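Local coordinates for protein tungsten formylmethanofuran dehydrogenase subunit E (Syntrophus aciditrophicus, PDB 3D00) that binds zinc and, as a member of the FmdE family, is probably linked to formylmethanofuran dehydrogenase, though its precise role is not established, at residues R5-V16 / V30-V41. Residues are numbered along the deposited sequence; the frame is centred on the assembly and turned at random. Where two conformers were deposited one is given.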
ATOM      1  N   ARG A   5      18.964   0.846 -19.524  1.00 47.01           N
ATOM      2  CA  ARG A   5      18.743   0.980 -18.105  1.00 47.71           C
ATOM      3  C   ARG A   5      17.695   0.021 -17.626  1.00 48.33           C
ATOM      4  O   ARG A   5      16.593   0.433 -17.230  1.00 51.15           O
ATOM      5  CB  ARG A   5      18.346   2.409 -17.777  1.00 47.25           C
ATOM      6  CG  ARG A   5      19.502   3.359 -17.957  1.00 47.66           C
ATOM      7  CD  ARG A   5      19.581   4.245 -16.805  1.00 47.69           C
ATOM      8  NE  ARG A   5      20.772   5.061 -16.793  1.00 47.03           N
ATOM      9  CZ  ARG A   5      21.965   4.640 -16.395  1.00 46.96           C
ATOM     10  NH1 ARG A   5      22.174   3.379 -16.032  1.00 46.91           N
ATOM     11  NH2 ARG A   5      22.956   5.495 -16.378  1.00 47.00           N
ATOM     12  N   ASN A   6      18.051  -1.260 -17.615  1.00 47.70           N
ATOM     13  CA  ASN A   6      17.219  -2.279 -16.973  1.00 48.04           C
ATOM     14  C   ASN A   6      16.918  -2.093 -15.453  1.00 45.91           C
ATOM     15  O   ASN A   6      17.739  -1.604 -14.662  1.00 44.76           O
ATOM     16  CB  ASN A   6      17.789  -3.664 -17.269  1.00 49.42           C
ATOM     17  CG  ASN A   6      17.854  -3.931 -18.755  1.00 51.04           C
ATOM     18  OD1 ASN A   6      17.659  -3.012 -19.556  1.00 52.71           O
ATOM     19  ND2 ASN A   6      18.119  -5.172 -19.137  1.00 51.98           N
ATOM     20  N   ILE A   7      15.694  -2.454 -15.082  1.00 44.97           N
ATOM     21  CA  ILE A   7      15.215  -2.373 -13.695  1.00 43.73           C
ATOM     22  C   ILE A   7      14.799  -3.775 -13.291  1.00 43.57           C
ATOM     23  O   ILE A   7      13.817  -4.311 -13.802  1.00 42.74           O
ATOM     24  CB  ILE A   7      14.092  -1.365 -13.563  1.00 43.30           C
ATOM     25  CG1 ILE A   7      14.699   0.039 -13.674  1.00 44.69           C
ATOM     26  CG2 ILE A   7      13.370  -1.542 -12.222  1.00 41.98           C
ATOM     27  CD1 ILE A   7      13.761   1.059 -14.205  1.00 46.66           C
ATOM     28  N   LEU A   8      15.600  -4.370 -12.406  1.00 43.90           N
ATOM     29  CA  LEU A   8      15.616  -5.810 -12.173  1.00 44.22           C
ATOM     30  C   LEU A   8      15.577  -6.553 -13.544  1.00 45.00           C
ATOM     31  O   LEU A   8      16.477  -6.355 -14.357  1.00 44.53           O
ATOM     32  CB  LEU A   8      14.505  -6.226 -11.187  1.00 44.36           C
ATOM     33  CG  LEU A   8      14.563  -5.655  -9.753  1.00 44.44           C
ATOM     34  CD1 LEU A   8      13.393  -6.122  -9.000  1.00 44.56           C
ATOM     35  CD2 LEU A   8      15.827  -6.073  -9.012  1.00 44.98           C
ATOM     36  N   SER A   9      14.522  -7.342 -13.795  1.00 46.32           N
ATOM     37  CA  SER A   9      14.359  -8.143 -15.022  1.00 46.63           C
ATOM     38  C   SER A   9      13.761  -7.352 -16.184  1.00 46.67           C
ATOM     39  O   SER A   9      13.735  -7.839 -17.318  1.00 47.26           O
ATOM     40  CB  SER A   9      13.440  -9.354 -14.743  1.00 46.96           C
ATOM     41  OG  SER A   9      12.059  -8.971 -14.696  1.00 47.01           O
ATOM     42  N   TYR A  10      13.252  -6.155 -15.909  1.00 47.13           N
ATOM     43  CA  TYR A  10      12.627  -5.325 -16.946  1.00 47.49           C
ATOM     44  C   TYR A  10      13.619  -4.352 -17.628  1.00 47.01           C
ATOM     45  O   TYR A  10      14.597  -3.902 -17.038  1.00 47.15           O
ATOM     46  CB  TYR A  10      11.449  -4.515 -16.378  1.00 48.55           C
ATOM     47  CG  TYR A  10      10.324  -5.288 -15.717  1.00 48.68           C
ATOM     48  CD1 TYR A  10       9.465  -6.093 -16.451  1.00 48.71           C
ATOM     49  CD2 TYR A  10      10.074  -5.147 -14.362  1.00 49.44           C
ATOM     50  CE1 TYR A  10       8.417  -6.766 -15.840  1.00 49.01           C
ATOM     51  CE2 TYR A  10       9.046  -5.817 -13.744  1.00 49.34           C
ATOM     52  CZ  TYR A  10       8.210  -6.624 -14.480  1.00 49.38           C
ATOM     53  OH  TYR A  10       7.179  -7.267 -13.823  1.00 49.37           O
ATOM     54  N   SER A  11      13.349  -4.051 -18.893  1.00 45.24           N
ATOM     55  CA  SER A  11      13.970  -2.939 -19.580  1.00 43.80           C
ATOM     56  C   SER A  11      13.320  -1.694 -19.038  1.00 43.19           C
ATOM     57  O   SER A  11      12.252  -1.767 -18.439  1.00 45.30           O
ATOM     58  CB  SER A  11      13.744  -3.052 -21.101  1.00 43.45           C
ATOM     59  OG  SER A  11      12.359  -2.998 -21.427  1.00 42.01           O
ATOM     60  N   TYR A  12      13.939  -0.543 -19.230  1.00 42.95           N
ATOM     61  CA  TYR A  12      13.378   0.699 -18.705  1.00 43.65           C
ATOM     62  C   TYR A  12      11.993   0.941 -19.315  1.00 44.52           C
ATOM     63  O   TYR A  12      11.096   1.446 -18.651  1.00 44.08           O
ATOM     64  CB  TYR A  12      14.302   1.876 -18.981  1.00 43.15           C
ATOM     65  CG  TYR A  12      13.927   3.132 -18.251  1.00 42.49           C
ATOM     66  CD1 TYR A  12      14.175   3.265 -16.911  1.00 42.10           C
ATOM     67  CD2 TYR A  12      13.297   4.181 -18.916  1.00 42.85           C
ATOM     68  CE1 TYR A  12      13.812   4.408 -16.244  1.00 43.01           C
ATOM     69  CE2 TYR A  12      12.931   5.334 -18.260  1.00 42.65           C
ATOM     70  CZ  TYR A  12      13.194   5.445 -16.938  1.00 43.03           C
ATOM     71  OH  TYR A  12      12.829   6.586 -16.281  1.00 43.85           O
ATOM     72  N   GLU A  13      11.830   0.558 -20.578  1.00 45.18           N
ATOM     73  CA  GLU A  13      10.577   0.765 -21.286  1.00 45.98           C
ATOM     74  C   GLU A  13       9.515  -0.201 -20.815  1.00 45.31           C
ATOM     75  O   GLU A  13       8.369   0.188 -20.688  1.00 45.42           O
ATOM     76  CB  GLU A  13      10.775   0.643 -22.799  1.00 47.53           C
ATOM     77  CG  GLU A  13      11.642   1.768 -23.406  1.00 48.48           C
ATOM     78  CD  GLU A  13      13.136   1.476 -23.437  1.00 48.90           C
ATOM     79  OE1 GLU A  13      13.630   0.561 -22.750  1.00 49.27           O
ATOM     80  OE2 GLU A  13      13.838   2.193 -24.170  1.00 50.32           O
ATOM     81  N   GLU A  14       9.896  -1.446 -20.533  1.00 45.39           N
ATOM     82  CA  GLU A  14       8.978  -2.413 -19.900  1.00 46.29           C
ATOM     83  C   GLU A  14       8.540  -1.927 -18.516  1.00 46.11           C
ATOM     84  O   GLU A  14       7.370  -2.083 -18.115  1.00 47.54           O
ATOM     85  CB  GLU A  14       9.637  -3.795 -19.763  1.00 47.43           C
ATOM     86  CG  GLU A  14       9.577  -4.667 -21.031  1.00 48.03           C
ATOM     87  CD  GLU A  14      10.737  -5.650 -21.148  1.00 49.05           C
ATOM     88  OE1 GLU A  14      11.180  -6.225 -20.130  1.00 49.07           O
ATOM     89  OE2 GLU A  14      11.218  -5.847 -22.283  1.00 50.97           O
ATOM     90  N   TYR A  15       9.487  -1.346 -17.781  1.00 43.70           N
ATOM     91  CA  TYR A  15       9.202  -0.876 -16.427  1.00 41.66           C
ATOM     92  C   TYR A  15       8.267   0.341 -16.478  1.00 41.65           C
ATOM     93  O   TYR A  15       7.303   0.393 -15.709  1.00 40.98           O
ATOM     94  CB  TYR A  15      10.488  -0.602 -15.627  1.00 39.91           C
ATOM     95  CG  TYR A  15      10.194   0.001 -14.263  1.00 39.28           C
ATOM     96  CD1 TYR A  15       9.548  -0.750 -13.252  1.00 40.08           C
ATOM     97  CD2 TYR A  15      10.487   1.337 -13.990  1.00 39.16           C
ATOM     98  CE1 TYR A  15       9.260  -0.176 -12.008  1.00 38.89           C
ATOM     99  CE2 TYR A  15      10.192   1.911 -12.771  1.00 38.43           C
ATOM    100  CZ  TYR A  15       9.575   1.157 -11.777  1.00 39.29           C
ATOM    101  OH  TYR A  15       9.283   1.741 -10.550  1.00 38.70           O
ATOM    102  N   VAL A  16       8.539   1.292 -17.379  1.00 41.49           N
ATOM    103  CA  VAL A  16       7.654   2.447 -17.588  1.00 40.99           C
ATOM    104  C   VAL A  16       6.234   1.967 -17.893  1.00 41.38           C
ATOM    105  O   VAL A  16       5.272   2.454 -17.292  1.00 40.09           O
ATOM    106  CB  VAL A  16       8.171   3.408 -18.697  1.00 41.35           C
ATOM    107  CG1 VAL A  16       7.112   4.456 -19.071  1.00 40.95           C
ATOM    108  CG2 VAL A  16       9.487   4.085 -18.256  1.00 41.17           C
ATOM    109  N   VAL A  30       8.215   7.149  -9.070  1.00 39.86           N
ATOM    110  CA  VAL A  30       8.145   5.694  -9.254  0.50 38.78           C
ATOM    111  C   VAL A  30       9.228   5.227 -10.218  1.00 38.40           C
ATOM    112  O   VAL A  30       9.752   4.157 -10.078  1.00 41.03           O
ATOM    113  CB  VAL A  30       6.765   5.250  -9.748  0.50 38.13           C
ATOM    114  CG1 VAL A  30       6.666   3.740  -9.723  0.50 37.70           C
ATOM    115  CG2 VAL A  30       5.717   5.849  -8.870  0.50 38.20           C
ATOM    116  N   LEU A  31       9.563   6.058 -11.194  1.00 38.68           N
ATOM    117  CA  LEU A  31      10.713   5.810 -12.090  1.00 37.33           C
ATOM    118  C   LEU A  31      12.037   5.803 -11.283  1.00 37.95           C
ATOM    119  O   LEU A  31      12.816   4.823 -11.309  1.00 37.96           O
ATOM    120  CB  LEU A  31      10.733   6.878 -13.225  1.00 35.89           C
ATOM    121  CG  LEU A  31       9.600   6.854 -14.252  1.00 33.78           C
ATOM    122  CD1 LEU A  31       9.631   8.057 -15.174  1.00 33.12           C
ATOM    123  CD2 LEU A  31       9.694   5.591 -15.044  1.00 32.86           C
ATOM    124  N   ILE A  32      12.271   6.879 -10.529  1.00 37.31           N
ATOM    125  CA  ILE A  32      13.457   6.946  -9.701  1.00 36.47           C
ATOM    126  C   ILE A  32      13.420   5.758  -8.728  1.00 35.12           C
ATOM    127  O   ILE A  32      14.408   5.075  -8.568  1.00 34.90           O
ATOM    128  CB  ILE A  32      13.612   8.307  -8.993  1.00 37.75           C
ATOM    129  CG1 ILE A  32      13.811   9.423 -10.032  1.00 37.21           C
ATOM    130  CG2 ILE A  32      14.821   8.277  -8.056  1.00 37.73           C
ATOM    131  CD1 ILE A  32      13.791  10.817  -9.415  1.00 36.50           C
ATOM    132  N   GLY A  33      12.258   5.518  -8.130  1.00 34.20           N
ATOM    133  CA  GLY A  33      11.985   4.411  -7.249  1.00 34.85           C
ATOM    134  C   GLY A  33      12.433   3.084  -7.783  1.00 35.88           C
ATOM    135  O   GLY A  33      12.929   2.280  -7.016  1.00 37.68           O
ATOM    136  N   GLY A  34      12.231   2.849  -9.087  1.00 37.07           N
ATOM    137  CA  GLY A  34      12.755   1.655  -9.764  1.00 36.74           C
ATOM    138  C   GLY A  34      14.261   1.466  -9.683  1.00 36.88           C
ATOM    139  O   GLY A  34      14.777   0.327  -9.543  1.00 36.41           O
ATOM    140  N   PHE A  35      14.978   2.566  -9.863  1.00 35.56           N
ATOM    141  CA  PHE A  35      16.421   2.530  -9.771  1.00 35.59           C
ATOM    142  C   PHE A  35      16.805   2.247  -8.369  1.00 32.98           C
ATOM    143  O   PHE A  35      17.777   1.587  -8.128  1.00 33.05           O
ATOM    144  CB  PHE A  35      17.035   3.826 -10.263  1.00 35.68           C
ATOM    145  CG  PHE A  35      16.981   3.968 -11.740  1.00 35.90           C
ATOM    146  CD1 PHE A  35      17.717   3.118 -12.551  1.00 36.99           C
ATOM    147  CD2 PHE A  35      16.242   4.981 -12.329  1.00 36.72           C
ATOM    148  CE1 PHE A  35      17.683   3.250 -13.909  1.00 36.54           C
ATOM    149  CE2 PHE A  35      16.210   5.125 -13.683  1.00 36.28           C
ATOM    150  CZ  PHE A  35      16.908   4.261 -14.475  1.00 36.56           C
HETATM  151  N   MSE A  36      16.063   2.784  -7.425  1.00 32.95           N
HETATM  152  CA  MSE A  36      16.379   2.567  -6.028  1.00 33.08           C
HETATM  153  C   MSE A  36      16.181   1.134  -5.563  1.00 33.74           C
HETATM  154  O   MSE A  36      17.040   0.555  -4.904  1.00 35.82           O
HETATM  155  CB  MSE A  36      15.571   3.519  -5.143  1.00 32.87           C
HETATM  156  CG  MSE A  36      15.969   4.954  -5.328  1.00 35.16           C
HETATM  157 SE   MSE A  36      14.613   6.167  -4.589  0.75 34.03          SE
HETATM  158  CE  MSE A  36      14.999   6.068  -2.796  1.00 38.41           C
ATOM    159  N   VAL A  37      15.067   0.552  -5.930  1.00 34.75           N
ATOM    160  CA  VAL A  37      14.761  -0.821  -5.569  1.00 36.89           C
ATOM    161  C   VAL A  37      15.715  -1.779  -6.271  1.00 35.62           C
ATOM    162  O   VAL A  37      16.183  -2.740  -5.656  1.00 34.41           O
ATOM    163  CB  VAL A  37      13.289  -1.181  -5.902  1.00 37.46           C
ATOM    164  CG1 VAL A  37      13.024  -2.714  -5.785  1.00 38.21           C
ATOM    165  CG2 VAL A  37      12.363  -0.380  -5.030  1.00 37.03           C
ATOM    166  N   ASP A  38      16.028  -1.498  -7.538  1.00 35.53           N
ATOM    167  CA  ASP A  38      17.045  -2.254  -8.248  1.00 35.46           C
ATOM    168  C   ASP A  38      18.422  -2.238  -7.561  1.00 35.28           C
ATOM    169  O   ASP A  38      19.037  -3.280  -7.405  1.00 35.64           O
ATOM    170  CB  ASP A  38      17.162  -1.737  -9.693  1.00 36.06           C
ATOM    171  CG  ASP A  38      18.249  -2.417 -10.474  1.00 36.28           C
ATOM    172  OD1 ASP A  38      18.008  -3.497 -11.061  1.00 37.99           O
ATOM    173  OD2 ASP A  38      19.336  -1.844 -10.529  1.00 37.11           O
ATOM    174  N   LEU A  39      18.916  -1.062  -7.162  1.00 36.54           N
ATOM    175  CA  LEU A  39      20.213  -0.976  -6.453  1.00 35.09           C
ATOM    176  C   LEU A  39      20.149  -1.714  -5.088  1.00 36.47           C
ATOM    177  O   LEU A  39      21.092  -2.410  -4.694  1.00 34.58           O
ATOM    178  CB  LEU A  39      20.597   0.499  -6.262  1.00 35.66           C
ATOM    179  CG  LEU A  39      21.899   0.854  -5.512  1.00 35.40           C
ATOM    180  CD1 LEU A  39      23.026   0.220  -6.250  1.00 34.47           C
ATOM    181  CD2 LEU A  39      22.136   2.387  -5.344  1.00 34.82           C
ATOM    182  N   ALA A  40      19.032  -1.533  -4.380  1.00 35.51           N
ATOM    183  CA  ALA A  40      18.796  -2.156  -3.078  1.00 36.16           C
ATOM    184  C   ALA A  40      18.857  -3.692  -3.219  1.00 36.84           C
ATOM    185  O   ALA A  40      19.646  -4.350  -2.532  1.00 38.85           O
ATOM    186  CB  ALA A  40      17.454  -1.707  -2.519  1.00 34.42           C
ATOM    187  N   VAL A  41      18.081  -4.258  -4.145  1.00 37.28           N
ATOM    188  CA  VAL A  41      18.057  -5.729  -4.352  1.00 37.37           C
ATOM    189  C   VAL A  41      19.445  -6.238  -4.727  1.00 38.38           C
ATOM    190  O   VAL A  41      19.856  -7.270  -4.242  1.00 39.38           O
ATOM    191  CB  VAL A  41      17.020  -6.190  -5.444  1.00 36.17           C
ATOM    192  CG1 VAL A  41      17.278  -7.626  -5.878  1.00 36.42           C
ATOM    193  CG2 VAL A  41      15.606  -6.000  -4.984  1.00 33.89           C
TER
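Tyr-15 has its CG trans to the backbone N (chi1 175°), which carries the ring across to helix 28-42, and Asp-38 uses the same torsion, which brings OD1 within reach of Leu-8 N. The Tyr-15 hydroxyl donates to Val-30 O (OH to O 2.5 Å) from above the carbonyl plane, not along a lone pair. Gly-34 N, the regular helical donor, reaches that oxygen from the opposite face, so two donors hold it. Gly-34 lets the ring in: its CA lies 3.8 Å from Tyr-15 CZ, and a CB there would clash. Ile-7 CG2 covers one face of the same ring, offset toward the rim. A leucine in place of Tyr-15 would probably leave Val-30 O with its helical donor alone and open a gap beside Gly-34.

Helix 28-42 is part of the alpha+beta core characteristic of FmdE proteins, and segment 5-16 packs against it, away from the treble-clef zinc site; Phe-35 also touches Leu-143 of strand 143-149. A type II' turn from Ile-7 to Tyr-10 leads into helix 12-23, whose start carries a capping box: Ser-11 OG accepts from Glu-14 N, and Ser-11 N gives a weak bond to Glu-14 OE1.

Near the C-terminal end of helix 28-42, Leu-8 N donates to Asp-38 OD1 at 2.9 Å, on the anti side of the carboxylate and 29° out of its plane. Leu-8 CD2 meets Val-41 CB at 3.8 Å. The Tyr-12 and Phe-35 rings are near parallel (20°) but slid apart, with Tyr-12 CE1 3.6 Å from Phe-35 CZ. Ile-7 CD1 sits over one face of Phe-35, and Arg-5 CD approaches its CZ to 3.5 Å. Leu-31 CD2 touches both Tyr-12 OH and Val-16 CG2; that hydroxyl is buried without a polar partner in the model.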